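Long-range contact in aryl acylamidase (PDB 4YJ6), which probably hydrolyses aryl acylamides, as a member of the amidase signature enzyme family: residues 311-316 against 375-380. Sequence-based numbering, arbitrary orientation.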
ATOM      1  N   ILE A 311      16.193  -8.926  17.367  1.00 13.70           N
ATOM      2  CA  ILE A 311      15.869  -7.518  17.633  1.00 13.86           C
ATOM      3  C   ILE A 311      15.864  -7.286  19.163  1.00 16.42           C
ATOM      4  O   ILE A 311      15.146  -7.970  19.879  1.00 14.55           O
ATOM      5  CB  ILE A 311      14.476  -7.198  17.068  1.00 14.96           C
ATOM      6  CG1 ILE A 311      14.507  -7.228  15.517  1.00 13.96           C
ATOM      7  CG2 ILE A 311      14.020  -5.834  17.568  1.00 14.49           C
ATOM      8  CD1 ILE A 311      13.092  -7.213  14.891  1.00 14.15           C
ATOM      9  N   PRO A 312      16.687  -6.354  19.667  1.00 15.42           N
ATOM     10  CA  PRO A 312      16.813  -6.207  21.133  1.00 16.17           C
ATOM     11  C   PRO A 312      15.872  -5.183  21.752  1.00 19.93           C
ATOM     12  O   PRO A 312      15.861  -4.987  22.977  1.00 19.89           O
ATOM     13  CB  PRO A 312      18.256  -5.760  21.306  1.00 18.93           C
ATOM     14  CG  PRO A 312      18.486  -4.905  20.068  1.00 17.38           C
ATOM     15  CD  PRO A 312      17.763  -5.641  18.953  1.00 15.80           C
ATOM     16  N   TYR A 313      15.066  -4.554  20.913  1.00 15.81           N
ATOM     17  CA  TYR A 313      14.048  -3.615  21.370  1.00 14.94           C
ATOM     18  C   TYR A 313      12.714  -4.339  21.516  1.00 16.17           C
ATOM     19  O   TYR A 313      12.460  -5.313  20.828  1.00 18.80           O
ATOM     20  CB  TYR A 313      13.897  -2.473  20.335  1.00 15.72           C
ATOM     21  CG  TYR A 313      15.080  -1.520  20.346  1.00 15.94           C
ATOM     22  CD1 TYR A 313      16.179  -1.695  19.481  1.00 17.50           C
ATOM     23  CD2 TYR A 313      15.088  -0.422  21.208  1.00 19.64           C
ATOM     24  CE1 TYR A 313      17.271  -0.795  19.506  1.00 15.40           C
ATOM     25  CE2 TYR A 313      16.163   0.493  21.226  1.00 20.32           C
ATOM     26  CZ  TYR A 313      17.244   0.296  20.371  1.00 19.57           C
ATOM     27  OH  TYR A 313      18.298   1.208  20.438  1.00 18.69           O
ATOM     28  N   SER A 314      11.844  -3.856  22.400  1.00 14.86           N
ATOM     29  CA  SER A 314      10.493  -4.387  22.465  1.00 17.45           C
ATOM     30  C   SER A 314       9.657  -3.828  21.315  1.00 15.34           C
ATOM     31  O   SER A 314       9.965  -2.779  20.748  1.00 13.00           O
ATOM     32  CB  SER A 314       9.805  -3.997  23.778  1.00 15.91           C
ATOM     33  OG  SER A 314       9.550  -2.610  23.780  1.00 14.79           O
ATOM     34  N   GLN A 315       8.578  -4.517  20.986  1.00 14.30           N
ATOM     35  CA  GLN A 315       7.687  -3.988  19.950  1.00 13.45           C
ATOM     36  C   GLN A 315       7.051  -2.625  20.312  1.00 12.20           C
ATOM     37  O   GLN A 315       6.851  -1.793  19.433  1.00 12.35           O
ATOM     38  CB  GLN A 315       6.653  -5.027  19.553  1.00 12.66           C
ATOM     39  CG  GLN A 315       5.784  -5.550  20.710  1.00 15.15           C
ATOM     40  CD  GLN A 315       4.486  -4.769  20.848  1.00 15.76           C
ATOM     41  OE1 GLN A 315       4.244  -3.826  20.120  1.00 15.03           O
ATOM     42  NE2 GLN A 315       3.634  -5.184  21.781  1.00 15.99           N
ATOM     43  N   LYS A 316       6.766  -2.363  21.587  1.00 13.84           N
ATOM     44  CA  LYS A 316       6.329  -1.025  21.981  1.00 13.55           C
ATOM     45  C   LYS A 316       7.400   0.012  21.745  1.00 12.56           C
ATOM     46  O   LYS A 316       7.096   1.106  21.300  1.00 13.03           O
ATOM     47  CB  LYS A 316       5.900  -0.971  23.469  1.00 14.49           C
ATOM     48  CG  LYS A 316       5.493   0.455  23.876  1.00 20.62           C
ATOM     49  CD  LYS A 316       4.898   0.496  25.292  1.00 25.63           C
ATOM     50  CE  LYS A 316       4.033   1.764  25.502  1.00 29.41           C
ATOM     51  NZ  LYS A 316       4.784   3.069  25.467  1.00 25.57           N
ATOM     52  N   GLN A 375      16.866   7.101  15.909  1.00 12.74           N
ATOM     53  CA  GLN A 375      17.777   6.767  14.813  1.00 13.14           C
ATOM     54  C   GLN A 375      18.642   5.556  15.134  1.00 13.68           C
ATOM     55  O   GLN A 375      18.923   4.733  14.255  1.00 11.82           O
ATOM     56  CB  GLN A 375      18.674   7.964  14.499  1.00 12.98           C
ATOM     57  CG  GLN A 375      17.889   9.116  13.832  1.00 15.25           C
ATOM     58  CD  GLN A 375      18.669  10.415  13.770  1.00 17.69           C
ATOM     59  OE1 GLN A 375      19.734  10.543  14.355  1.00 18.15           O
ATOM     60  NE2 GLN A 375      18.115  11.393  13.079  1.00 20.67           N
ATOM     61  N   LEU A 376      19.089   5.441  16.387  1.00 12.42           N
ATOM     62  CA  LEU A 376      19.831   4.256  16.822  1.00 12.85           C
ATOM     63  C   LEU A 376      18.951   2.998  16.773  1.00 12.57           C
ATOM     64  O   LEU A 376      19.378   1.956  16.325  1.00 12.52           O
ATOM     65  CB  LEU A 376      20.337   4.492  18.256  1.00 13.92           C
ATOM     66  CG  LEU A 376      20.933   3.228  18.914  1.00 19.54           C
ATOM     67  CD1 LEU A 376      22.175   2.772  18.146  1.00 19.94           C
ATOM     68  CD2 LEU A 376      21.293   3.534  20.365  1.00 22.76           C
ATOM     69  N   LEU A 377      17.704   3.118  17.223  1.00 10.88           N
ATOM     70  CA  LEU A 377      16.758   2.006  17.154  1.00 11.75           C
ATOM     71  C   LEU A 377      16.598   1.563  15.696  1.00 11.06           C
ATOM     72  O   LEU A 377      16.665   0.388  15.384  1.00 11.92           O
ATOM     73  CB  LEU A 377      15.404   2.403  17.790  1.00 11.18           C
ATOM     74  CG  LEU A 377      14.283   1.333  17.783  1.00 13.77           C
ATOM     75  CD1 LEU A 377      13.290   1.549  18.935  1.00 13.45           C
ATOM     76  CD2 LEU A 377      13.500   1.323  16.446  1.00 12.44           C
ATOM     77  N   ARG A 378      16.392   2.531  14.810  1.00 11.12           N
ATOM     78  CA  ARG A 378      16.211   2.236  13.407  1.00  9.70           C
ATOM     79  C   ARG A 378      17.437   1.520  12.834  1.00 10.42           C
ATOM     80  O   ARG A 378      17.306   0.555  12.079  1.00 10.24           O
ATOM     81  CB  ARG A 378      15.951   3.560  12.639  1.00 13.20           C
ATOM     82  CG  ARG A 378      15.637   3.340  11.168  1.00 12.57           C
ATOM     83  CD  ARG A 378      15.436   4.672  10.486  1.00 14.30           C
ATOM     84  NE  ARG A 378      15.078   4.488   9.079  1.00 11.69           N
ATOM     85  CZ  ARG A 378      14.844   5.497   8.261  1.00 16.48           C
ATOM     86  NH1 ARG A 378      14.874   6.733   8.739  1.00 14.83           N
ATOM     87  NH2 ARG A 378      14.533   5.263   6.989  1.00 14.32           N
ATOM     88  N   THR A 379      18.615   2.003  13.201  1.00 10.73           N
ATOM     89  CA  THR A 379      19.872   1.406  12.732  1.00 11.07           C
ATOM     90  C   THR A 379      19.944  -0.053  13.179  1.00 12.10           C
ATOM     91  O   THR A 379      20.291  -0.939  12.427  1.00 10.68           O
ATOM     92  CB  THR A 379      21.090   2.159  13.309  1.00 14.78           C
ATOM     93  OG1 THR A 379      21.087   3.523  12.852  1.00 11.45           O
ATOM     94  CG2 THR A 379      22.398   1.459  12.886  1.00 13.37           C
ATOM     95  N   THR A 380      19.570  -0.293  14.428  1.00 11.09           N
ATOM     96  CA  THR A 380      19.607  -1.635  14.997  1.00 11.66           C
ATOM     97  C   THR A 380      18.689  -2.581  14.220  1.00 11.14           C
ATOM     98  O   THR A 380      19.060  -3.726  13.903  1.00 13.03           O
ATOM     99  CB  THR A 380      19.218  -1.586  16.479  1.00 13.46           C
ATOM    100  OG1 THR A 380      20.147  -0.723  17.161  1.00 15.28           O
ATOM    101  CG2 THR A 380      19.327  -2.997  17.107  1.00 13.19           C
TER
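Leu376 O is gripped twice by Thr380, and the side chains of both also touch Tyr313 of the facing loop. The backbone N of Thr380 gives the usual helical bond. Thr380 OG1 adds a second bond of 2.9 Å to Leu376 O, from the opposite face of the carbonyl plane and well above that plane. This bond helps to fix the rotation of Thr380, with OG1 beside the backbone N (chi1 -59°) and CG2 anti to that N. In this position the methyl meets the CG-CD side of the Pro312 ring, Thr380 CG2 lying 3.6 Å from Pro312 CD. Thr380 OG1 itself lies in the plane of the Tyr313 ring, at its edge, 3.7 Å from Tyr313 CE1.

The tyrosine ring lies over Leu377. Leu377 CG sits 3.7 Å from the Tyr313 ring centroid and 4° off the ring normal, a CH-pi contact over the face. Leu377 CD1 follows on the same face, 3.5 Å from Tyr313 CD2. Tyr313 CG is anti to the carbonyl carbon (chi1 -72°), which lays the ring over Leu377. Its OH ends beside Leu376, 3.7 Å from Leu376 CG. An alanine in place of Tyr313 would probably strip the cover from this side of Leu377 and leave Thr380 CB and OG1 without their aromatic neighbour.

The contact joins the loop leading into helix 315-339 to the flank of helix 368-389, near the protein surface. Met318 also touches Tyr313, and Ala321 touches Leu377. Between the two segments the attraction is apolar and CH-pi in kind, so it probably rests on close packing, while the two bonds to Leu376 O hold Thr380 within its own helix.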